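Local coordinates for protein alanine racemase (Actinobacillus succinogenes, PDB 3C3K) that is of uncertain function but has the two-lobed alpha/beta fold of periplasmic binding proteins, the same fold that forms the effector-binding core of LacI-type regulators, at residues B[71-76]-B[92-97]; B[103-108]-B[264-269]; B[124-129]-B[155-160]. All blocks are in the same frame, centred on the assembly; numbering follows the deposited sequence.

Interaction 1 (B[71-76]-B[92-97]); sequences MDALSE and CAEYDP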
loop_
_atom_site.group_PDB
_atom_site.type_symbol
_atom_site.label_atom_id
_atom_site.label_comp_id
_atom_site.label_asym_id
_atom_site.label_seq_id
_atom_site.Cartn_x
_atom_site.Cartn_y
_atom_site.Cartn_z
ATOM N N MET B 71 -5.208 3.401 14.579
ATOM C CA MET B 71 -6.031 3.810 13.510
ATOM C C MET B 71 -7.268 2.835 13.496
ATOM O O MET B 71 -8.088 2.900 12.592
ATOM C CB MET B 71 -5.277 3.751 12.167
ATOM C CG MET B 71 -3.812 4.418 12.110
ATOM S SD MET B 71 -3.080 4.150 10.408
ATOM C CE MET B 71 -4.120 5.249 9.625
ATOM N N ASP B 72 -7.453 2.029 14.553
ATOM C CA ASP B 72 -8.640 1.133 14.586
ATOM C C ASP B 72 -9.983 1.790 14.831
ATOM O O ASP B 72 -10.064 2.978 15.243
ATOM C CB ASP B 72 -8.437 0.074 15.658
ATOM C CG ASP B 72 -7.504 -1.049 15.212
ATOM O OD1 ASP B 72 -7.172 -1.094 14.038
ATOM O OD2 ASP B 72 -7.224 -1.957 16.044
ATOM N N ALA B 73 -11.055 1.010 14.615
ATOM C CA ALA B 73 -12.411 1.492 14.856
ATOM C C ALA B 73 -12.524 2.072 16.268
ATOM O O ALA B 73 -11.976 1.507 17.259
ATOM C CB ALA B 73 -13.466 0.348 14.650
ATOM N N LEU B 74 -13.220 3.209 16.341
ATOM C CA LEU B 74 -13.440 3.980 17.575
ATOM C C LEU B 74 -13.991 3.131 18.670
ATOM O O LEU B 74 -13.613 3.299 19.803
ATOM C CB LEU B 74 -14.459 5.111 17.288
ATOM C CG LEU B 74 -14.734 6.144 18.364
ATOM C CD1 LEU B 74 -13.490 6.957 18.532
ATOM C CD2 LEU B 74 -15.894 6.987 17.898
ATOM N N SER B 75 -14.850 2.156 18.335
ATOM C CA SER B 75 -15.482 1.341 19.352
ATOM C C SER B 75 -14.557 0.313 20.079
ATOM O O SER B 75 -14.956 -0.380 21.082
ATOM C CB SER B 75 -16.584 0.559 18.680
ATOM O OG SER B 75 -16.035 -0.345 17.762
ATOM N N GLU B 76 -13.329 0.222 19.582
ATOM C CA GLU B 76 -12.317 -0.622 20.195
ATOM C C GLU B 76 -11.718 0.087 21.403
ATOM O O GLU B 76 -11.156 -0.570 22.247
ATOM C CB GLU B 76 -11.203 -0.923 19.186
ATOM C CG GLU B 76 -10.351 -2.157 19.572
ATOM C CD GLU B 76 -9.305 -2.528 18.543
ATOM O OE1 GLU B 76 -8.474 -1.633 18.166
ATOM O OE2 GLU B 76 -9.288 -3.731 18.178
ATOM N N CYS B 92 -6.014 8.015 15.575
ATOM C CA CYS B 92 -6.018 8.661 14.245
ATOM C C CYS B 92 -7.253 8.328 13.453
ATOM O O CYS B 92 -7.694 7.179 13.427
ATOM C CB CYS B 92 -4.867 8.150 13.383
ATOM S SG CYS B 92 -3.243 8.679 13.824
ATOM N N ALA B 93 -7.773 9.325 12.734
ATOM C CA ALA B 93 -8.769 9.111 11.699
ATOM C C ALA B 93 -10.127 8.714 12.194
ATOM O O ALA B 93 -10.975 8.480 11.400
ATOM C CB ALA B 93 -8.292 8.094 10.651
ATOM N N GLU B 94 -10.333 8.649 13.490
ATOM C CA GLU B 94 -11.679 8.566 14.060
ATOM C C GLU B 94 -11.881 9.800 14.958
ATOM O O GLU B 94 -10.962 10.251 15.630
ATOM C CB GLU B 94 -11.871 7.280 14.859
ATOM C CG GLU B 94 -11.889 5.994 14.043
ATOM C CD GLU B 94 -13.267 5.662 13.528
ATOM O OE1 GLU B 94 -13.870 6.539 12.871
ATOM O OE2 GLU B 94 -13.744 4.535 13.793
ATOM N N TYR B 95 -13.071 10.359 14.936
ATOM C CA TYR B 95 -13.356 11.588 15.681
ATOM C C TYR B 95 -14.557 11.441 16.590
ATOM O O TYR B 95 -15.675 11.288 16.088
ATOM C CB TYR B 95 -13.641 12.717 14.700
ATOM C CG TYR B 95 -13.961 14.045 15.306
ATOM C CD1 TYR B 95 -13.074 14.657 16.165
ATOM C CD2 TYR B 95 -15.095 14.731 14.941
ATOM C CE1 TYR B 95 -13.321 15.887 16.714
ATOM C CE2 TYR B 95 -15.364 15.967 15.450
ATOM C CZ TYR B 95 -14.443 16.543 16.338
ATOM O OH TYR B 95 -14.656 17.763 16.863
ATOM N N ASP B 96 -14.315 11.498 17.911
ATOM C CA ASP B 96 -15.367 11.624 18.896
ATOM C C ASP B 96 -14.895 12.611 19.947
ATOM O O ASP B 96 -13.963 12.315 20.702
ATOM C CB ASP B 96 -15.635 10.312 19.605
ATOM C CG ASP B 96 -16.785 10.435 20.594
ATOM O OD1 ASP B 96 -17.379 11.550 20.713
ATOM O OD2 ASP B 96 -17.112 9.401 21.210
ATOM N N PRO B 97 -15.469 13.826 19.950
ATOM C CA PRO B 97 -14.959 14.812 20.938
ATOM C C PRO B 97 -15.290 14.511 22.419
ATOM O O PRO B 97 -14.739 15.157 23.336
ATOM C CB PRO B 97 -15.540 16.168 20.464
ATOM C CG PRO B 97 -16.442 15.865 19.244
ATOM C CD PRO B 97 -16.447 14.375 18.992
#
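Backbones 71-76 and 92-97 run side by side in nearly the same direction, 4.9 Å apart between the CA atoms of M71 and C92 and 6.0 Å between those of L74 and E94. The pair illustrates how loops meet in a parallel alpha/beta sheet of the periplasmic-binding-protein fold: each segment follows one of two adjacent strands, 68-70 and 89-92, off the C-terminal edge of the sheet. Near the strands the contact is apolar, with M71 CG 4.1 Å from C92 CB and the rest of the methionine side chain turned to F22 and V26 of helix 21-35. Further along, L74 lies obliquely across the E94 stem. Its chi1 of -173° swings CG out towards the other segment, carrying CD1 to 4.0 Å from E94 CB and CD2 to 3.7 Å from D96 CB; the D96 carboxylate turns instead to L98 N. E94 bends sharply at chi2 and brings its carboxylate up to the backbone at A73 and L74. E94 OE2 accepts from two backbone N-H groups, one of them Q137 N at the start of helix 137-152. The other hydrogen bond, from L74 N to E94 OE2, is 2.9 Å long and 159° at the hydrogen, met on the anti side, 30° out of the carboxylate plane.

Interaction 2 (B[103-108]-B[264-269]); sequences SVSIDD and HHLLPW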
loop_
_atom_site.group_PDB
_atom_site.type_symbol
_atom_site.label_atom_id
_atom_site.label_comp_id
_atom_site.label_asym_id
_atom_site.label_seq_id
_atom_site.Cartn_x
_atom_site.Cartn_y
_atom_site.Cartn_z
ATOM N N SER B 103 -6.998 12.705 19.653
ATOM C CA SER B 103 -7.186 12.235 18.288
ATOM C C SER B 103 -6.747 13.310 17.325
ATOM O O SER B 103 -6.674 14.491 17.660
ATOM C CB SER B 103 -8.655 11.897 18.007
ATOM O OG SER B 103 -9.385 13.093 18.176
ATOM N N VAL B 104 -6.542 12.887 16.091
ATOM C CA VAL B 104 -6.279 13.770 14.977
ATOM C C VAL B 104 -6.924 13.109 13.731
ATOM O O VAL B 104 -6.757 11.923 13.495
ATOM C CB VAL B 104 -4.752 14.075 14.808
ATOM C CG1 VAL B 104 -3.927 12.821 14.723
ATOM C CG2 VAL B 104 -4.493 14.898 13.515
ATOM N N SER B 105 -7.742 13.874 13.025
ATOM C CA SER B 105 -8.533 13.396 11.874
ATOM C C SER B 105 -9.093 14.587 11.115
ATOM O O SER B 105 -8.818 15.738 11.459
ATOM C CB SER B 105 -9.699 12.505 12.295
ATOM O OG SER B 105 -10.525 13.177 13.175
ATOM N N ILE B 106 -9.838 14.309 10.047
ATOM C CA ILE B 106 -10.623 15.323 9.392
ATOM C C ILE B 106 -12.069 15.220 9.896
ATOM O O ILE B 106 -12.410 14.291 10.652
ATOM C CB ILE B 106 -10.622 15.120 7.835
ATOM C CG1 ILE B 106 -11.380 13.820 7.465
ATOM C CG2 ILE B 106 -9.176 15.191 7.300
ATOM C CD1 ILE B 106 -11.877 13.718 6.041
ATOM N N ASP B 107 -12.920 16.154 9.434
ATOM C CA ASP B 107 -14.361 16.087 9.697
ATOM C C ASP B 107 -15.056 15.335 8.539
ATOM O O ASP B 107 -15.350 15.909 7.514
ATOM C CB ASP B 107 -14.925 17.516 9.788
ATOM C CG ASP B 107 -16.399 17.552 10.120
ATOM O OD1 ASP B 107 -17.151 16.572 9.962
ATOM O OD2 ASP B 107 -16.844 18.610 10.532
ATOM N N ASP B 108 -15.362 14.065 8.743
ATOM C CA ASP B 108 -15.939 13.220 7.720
ATOM C C ASP B 108 -17.334 13.628 7.320
ATOM O O ASP B 108 -17.743 13.454 6.155
ATOM C CB ASP B 108 -15.898 11.777 8.162
ATOM C CG ASP B 108 -14.487 11.189 8.034
ATOM O OD1 ASP B 108 -14.025 11.196 6.902
ATOM O OD2 ASP B 108 -13.830 10.823 9.022
ATOM N N HIS B 264 -8.776 17.130 20.452
ATOM C CA HIS B 264 -9.259 16.413 19.293
ATOM C C HIS B 264 -8.994 17.318 18.145
ATOM O O HIS B 264 -9.771 18.252 17.906
ATOM C CB HIS B 264 -10.752 16.082 19.438
ATOM C CG HIS B 264 -11.053 15.106 20.544
ATOM N ND1 HIS B 264 -10.712 13.766 20.463
ATOM C CD2 HIS B 264 -11.672 15.264 21.746
ATOM C CE1 HIS B 264 -11.065 13.150 21.584
ATOM N NE2 HIS B 264 -11.667 14.034 22.368
ATOM N N HIS B 265 -7.827 17.168 17.501
ATOM C CA HIS B 265 -7.500 18.039 16.368
ATOM C C HIS B 265 -8.245 17.637 15.087
ATOM O O HIS B 265 -8.324 16.446 14.743
ATOM C CB HIS B 265 -6.010 18.005 16.049
ATOM C CG HIS B 265 -5.154 18.653 17.073
ATOM N ND1 HIS B 265 -4.558 19.877 16.862
ATOM C CD2 HIS B 265 -4.790 18.267 18.323
ATOM C CE1 HIS B 265 -3.857 20.222 17.934
ATOM N NE2 HIS B 265 -3.968 19.261 18.835
ATOM N N LEU B 266 -8.796 18.635 14.401
ATOM C CA LEU B 266 -9.418 18.446 13.113
ATOM C C LEU B 266 -8.541 19.164 12.150
ATOM O O LEU B 266 -8.349 20.345 12.293
ATOM C CB LEU B 266 -10.800 19.065 13.063
ATOM C CG LEU B 266 -11.922 18.163 13.625
ATOM C CD1 LEU B 266 -13.198 18.955 13.476
ATOM C CD2 LEU B 266 -12.061 16.867 12.958
ATOM N N LEU B 267 -7.995 18.452 11.182
ATOM C CA LEU B 267 -7.184 19.033 10.105
ATOM C C LEU B 267 -8.047 19.222 8.825
ATOM O O LEU B 267 -9.041 18.480 8.620
ATOM C CB LEU B 267 -5.925 18.169 9.822
ATOM C CG LEU B 267 -4.939 17.930 10.976
ATOM C CD1 LEU B 267 -3.694 17.316 10.427
ATOM C CD2 LEU B 267 -4.522 19.216 11.776
ATOM N N PRO B 268 -7.739 20.272 8.009
ATOM C CA PRO B 268 -8.620 20.575 6.846
ATOM C C PRO B 268 -8.517 19.529 5.759
ATOM O O PRO B 268 -7.429 19.126 5.437
ATOM C CB PRO B 268 -8.100 21.933 6.277
ATOM C CG PRO B 268 -6.903 22.361 7.135
ATOM C CD PRO B 268 -6.598 21.214 8.149
ATOM N N TRP B 269 -9.662 19.102 5.216
ATOM C CA TRP B 269 -9.732 18.319 3.981
ATOM C C TRP B 269 -9.929 19.255 2.808
ATOM O O TRP B 269 -10.426 20.356 2.990
ATOM C CB TRP B 269 -10.905 17.346 4.053
ATOM C CG TRP B 269 -12.189 18.031 4.384
ATOM C CD1 TRP B 269 -12.722 18.215 5.629
ATOM C CD2 TRP B 269 -13.099 18.648 3.457
ATOM N NE1 TRP B 269 -13.897 18.920 5.541
ATOM C CE2 TRP B 269 -14.160 19.176 4.212
ATOM C CE3 TRP B 269 -13.114 18.794 2.055
ATOM C CZ2 TRP B 269 -15.230 19.862 3.624
ATOM C CZ3 TRP B 269 -14.182 19.489 1.450
ATOM C CH2 TRP B 269 -15.213 20.036 2.242
HETATM O O HOH W 1 -9.983 14.221 15.449
HETATM O O HOH W 2 -11.700 18.417 8.833
#
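S103 and H264 open a parallel strand pairing and add a side-chain bond to the backbone ones. The S103 hydroxyl stands between its own backbone N and carbonyl carbon (chi1 62°), and from there OG meets the edge of the H264 imidazole, 2.7 Å from ND1 in a hydrogen bond. The far nitrogen, H264 NE2, is bonded to S99 O, so the ring is held at two corners. S105 adopts the same rotation on the same face of the sheet; a water lies between S103 OG and S105 OG and donates to H265 O, tying both hydroxyls to the opposing strand. The backbone bonds alternate as expected of parallel strands: H265 N to S103 O, S105 N to H265 O and L267 N to S105 O, the last at 2.8 Å. Beyond this last direct backbone bond a second water bridges D107 N and L267 O.

On the opposite face from the serines, V104 CG2 meets L267 CG at 4.0 Å and L267 CD1 as closely. L266, on the serine face, extends its CD2 to 3.5 Å from I106 O. I106 sends its branches different ways: CG2 sits 3.5 Å from L267 O, while CD1 approaches W269 CB at 4.2 Å. The W269 indole itself meets Y114 edge-to-face.

This is the border of a sheet in the periplasmic-binding-protein fold, with 264-266 as an outermost strand within the chain. Strand 89-92 flanks 102-105 on its other side, bonded through Q91 and V104; helix 239-254 packs on V104 and H265, and D107 N-caps helix 108-121 through OD1 and A110 N.

Interaction 3 (B[124-129]-B[155-160]); sequences KKRIAL and LDYSRI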
loop_
_atom_site.group_PDB
_atom_site.type_symbol
_atom_site.label_atom_id
_atom_site.label_comp_id
_atom_site.label_asym_id
_atom_site.label_seq_id
_atom_site.Cartn_x
_atom_site.Cartn_y
_atom_site.Cartn_z
ATOM N N LYS B 124 -26.370 16.380 -10.944
ATOM C CA LYS B 124 -26.552 14.956 -10.669
ATOM C C LYS B 124 -27.711 14.719 -9.679
ATOM O O LYS B 124 -27.888 15.490 -8.779
ATOM C CB LYS B 124 -25.235 14.344 -10.144
ATOM C CG LYS B 124 -24.081 14.425 -11.145
ATOM C CD LYS B 124 -24.460 13.640 -12.425
ATOM C CE LYS B 124 -23.344 13.622 -13.467
ATOM N NZ LYS B 124 -23.525 12.393 -14.373
ATOM N N LYS B 125 -28.496 13.663 -9.854
ATOM C CA LYS B 125 -29.727 13.516 -9.126
ATOM C C LYS B 125 -29.883 12.088 -8.578
ATOM O O LYS B 125 -30.726 11.813 -7.706
ATOM C CB LYS B 125 -30.916 13.851 -10.045
ATOM C CG LYS B 125 -31.254 15.340 -10.016
ATOM C CD LYS B 125 -32.475 15.646 -10.846
ATOM C CE LYS B 125 -32.704 17.137 -10.931
ATOM N NZ LYS B 125 -31.432 17.904 -11.203
ATOM N N ARG B 126 -29.040 11.181 -9.045
ATOM C CA ARG B 126 -29.095 9.810 -8.544
ATOM C C ARG B 126 -27.704 9.388 -8.117
ATOM O O ARG B 126 -26.959 8.750 -8.900
ATOM C CB ARG B 126 -29.651 8.870 -9.614
ATOM C CG ARG B 126 -31.132 9.117 -9.900
ATOM C CD ARG B 126 -31.741 8.410 -11.180
ATOM N NE ARG B 126 -30.858 8.233 -12.335
ATOM C CZ ARG B 126 -30.644 9.114 -13.324
ATOM N NH1 ARG B 126 -31.237 10.303 -13.336
ATOM N NH2 ARG B 126 -29.812 8.801 -14.333
ATOM N N ILE B 127 -27.344 9.764 -6.894
ATOM C CA ILE B 127 -25.999 9.608 -6.422
ATOM C C ILE B 127 -26.018 8.351 -5.557
ATOM O O ILE B 127 -26.846 8.249 -4.630
ATOM C CB ILE B 127 -25.539 10.845 -5.593
ATOM C CG1 ILE B 127 -25.573 12.114 -6.444
ATOM C CG2 ILE B 127 -24.100 10.607 -4.997
ATOM C CD1 ILE B 127 -25.696 13.381 -5.679
ATOM N N ALA B 128 -25.127 7.415 -5.850
ATOM C CA ALA B 128 -24.952 6.153 -5.097
ATOM C C ALA B 128 -23.685 6.266 -4.254
ATOM O O ALA B 128 -22.811 7.137 -4.517
ATOM C CB ALA B 128 -24.848 4.903 -6.092
ATOM N N LEU B 129 -23.609 5.421 -3.222
ATOM C CA LEU B 129 -22.468 5.328 -2.325
ATOM C C LEU B 129 -21.899 3.901 -2.353
ATOM O O LEU B 129 -22.647 2.907 -2.301
ATOM C CB LEU B 129 -22.872 5.729 -0.884
ATOM C CG LEU B 129 -21.801 5.699 0.221
ATOM C CD1 LEU B 129 -20.911 7.000 0.081
ATOM C CD2 LEU B 129 -22.419 5.685 1.620
ATOM N N LEU B 155 -33.877 14.589 -2.939
ATOM C CA LEU B 155 -33.638 13.611 -3.977
ATOM C C LEU B 155 -34.377 12.317 -3.624
ATOM O O LEU B 155 -34.370 11.877 -2.501
ATOM C CB LEU B 155 -32.129 13.394 -4.201
ATOM C CG LEU B 155 -31.316 14.701 -4.477
ATOM C CD1 LEU B 155 -29.835 14.544 -4.597
ATOM C CD2 LEU B 155 -31.786 15.404 -5.750
ATOM N N ASP B 156 -34.986 11.678 -4.605
ATOM C CA ASP B 156 -35.694 10.434 -4.333
ATOM C C ASP B 156 -34.758 9.182 -4.314
ATOM O O ASP B 156 -34.991 8.200 -3.572
ATOM C CB ASP B 156 -36.758 10.278 -5.391
ATOM C CG ASP B 156 -37.820 9.219 -5.000
ATOM O OD1 ASP B 156 -37.813 8.693 -3.841
ATOM O OD2 ASP B 156 -38.646 8.918 -5.869
ATOM N N TYR B 157 -33.680 9.235 -5.079
ATOM C CA TYR B 157 -32.771 8.091 -5.214
ATOM C C TYR B 157 -31.745 8.054 -4.100
ATOM O O TYR B 157 -31.025 9.064 -3.812
ATOM C CB TYR B 157 -32.038 8.158 -6.567
ATOM C CG TYR B 157 -31.007 7.076 -6.866
ATOM C CD1 TYR B 157 -31.298 6.031 -7.731
ATOM C CD2 TYR B 157 -29.717 7.150 -6.344
ATOM C CE1 TYR B 157 -30.345 5.055 -8.029
ATOM C CE2 TYR B 157 -28.780 6.187 -6.600
ATOM C CZ TYR B 157 -29.091 5.139 -7.455
ATOM O OH TYR B 157 -28.142 4.210 -7.751
ATOM N N SER B 158 -31.644 6.853 -3.548
ATOM C CA SER B 158 -30.681 6.521 -2.555
ATOM C C SER B 158 -30.194 5.145 -2.868
ATOM O O SER B 158 -31.031 4.230 -3.158
ATOM C CB SER B 158 -31.385 6.391 -1.207
ATOM O OG SER B 158 -30.588 6.971 -0.264
ATOM N N ARG B 159 -28.862 4.979 -2.835
ATOM C CA ARG B 159 -28.330 3.660 -2.760
ATOM C C ARG B 159 -26.935 3.373 -2.366
ATOM O O ARG B 159 -25.997 4.059 -2.778
ATOM C CB ARG B 159 -29.046 2.625 -3.582
ATOM C CG ARG B 159 -28.602 2.137 -4.914
ATOM C CD ARG B 159 -29.650 0.981 -5.186
ATOM N NE ARG B 159 -30.526 1.278 -6.342
ATOM C CZ ARG B 159 -31.685 1.957 -6.294
ATOM N NH1 ARG B 159 -32.363 2.180 -7.420
ATOM N NH2 ARG B 159 -32.161 2.444 -5.146
ATOM N N ILE B 160 -26.791 2.304 -1.605
ATOM C CA ILE B 160 -25.510 2.008 -0.998
ATOM C C ILE B 160 -25.131 0.591 -1.321
ATOM O O ILE B 160 -25.962 -0.352 -1.175
ATOM C CB ILE B 160 -25.608 2.158 0.524
ATOM C CG1 ILE B 160 -26.051 3.562 0.853
ATOM C CG2 ILE B 160 -24.267 1.797 1.216
ATOM C CD1 ILE B 160 -26.575 3.783 2.291
HETATM O O HOH W 3 -29.462 10.822 -5.370
HETATM O O HOH W 4 -33.392 11.377 -7.386
#
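A short parallel strand pairing, L129 beside I160, is here extended by the hydroxyl of Y146, from helix 137-152, and by two waters where the chains are too far apart to bond directly. It lies at the border of the parallel sheet of the second lobe, where 159-162 is an outermost strand within the chain. The direct link is L129 N to R159 O, 2.8 Å and nearly straight at 167°. Two residues before L129 the spacing opens: I127 O and R159 N stand 4.2 Å apart, and the Y146 hydroxyl fills in, giving its proton to I127 O and accepting from R159 N. Towards the start of the segments, one water joins K125 O, I127 N and Y157 O, and a second joins K125 O to Y157 N.

The pairing belongs to a beta-alpha-beta unit (strand 127-131, helix 137-152, strand 159-162), the repeating element of the periplasmic-binding-protein fold; the intervening helix supplies Y146 and thus takes part in the pairing of the strands it connects.

Y157 carries most of the side-chain contact. Its chi1 of 178° extends the ring away from its own backbone N and across to the other segment, where it turns one face to R126. R126 CB sits over that face in a CH-pi contact, 3.7 Å from the centroid, while R126 CG rests 3.6 Å from Y157 CB. The guanidinium, nearly perpendicular to the ring, leads away, and its NE is bonded to K184 O. At the ring's edge, in its plane, Y157 CE2 comes to 3.4 Å from I127 O, and the phenol oxygen OH lies 3.8 Å from A128 CB. L155 faces the I127 side, where its CD1 is 4.4 Å from I127 CD1; both side chains also touch V120 of helix 108-121.

In the fold
Followed from the N terminus, the chain first reaches interaction 1, which closes a short loop holding helix 77-84 and most of strand 89-92 in the first lobe. Interaction 2 starts directly afterwards on the next strand, and the two touch: A93 N and V104 O are probably hydrogen-bonded. Its partner comes only some 155 residues later, after the chain has built most of the second lobe and returned. Interaction 3 falls within that long excursion, closing one beta-alpha-beta unit of the second lobe's sheet. Its centre is about 27 Å from that of interaction 2 and 28 Å from that of interaction 1. Interactions 1 and 3 are local closures within one lobe each, whereas interaction 2 joins parts far apart in sequence.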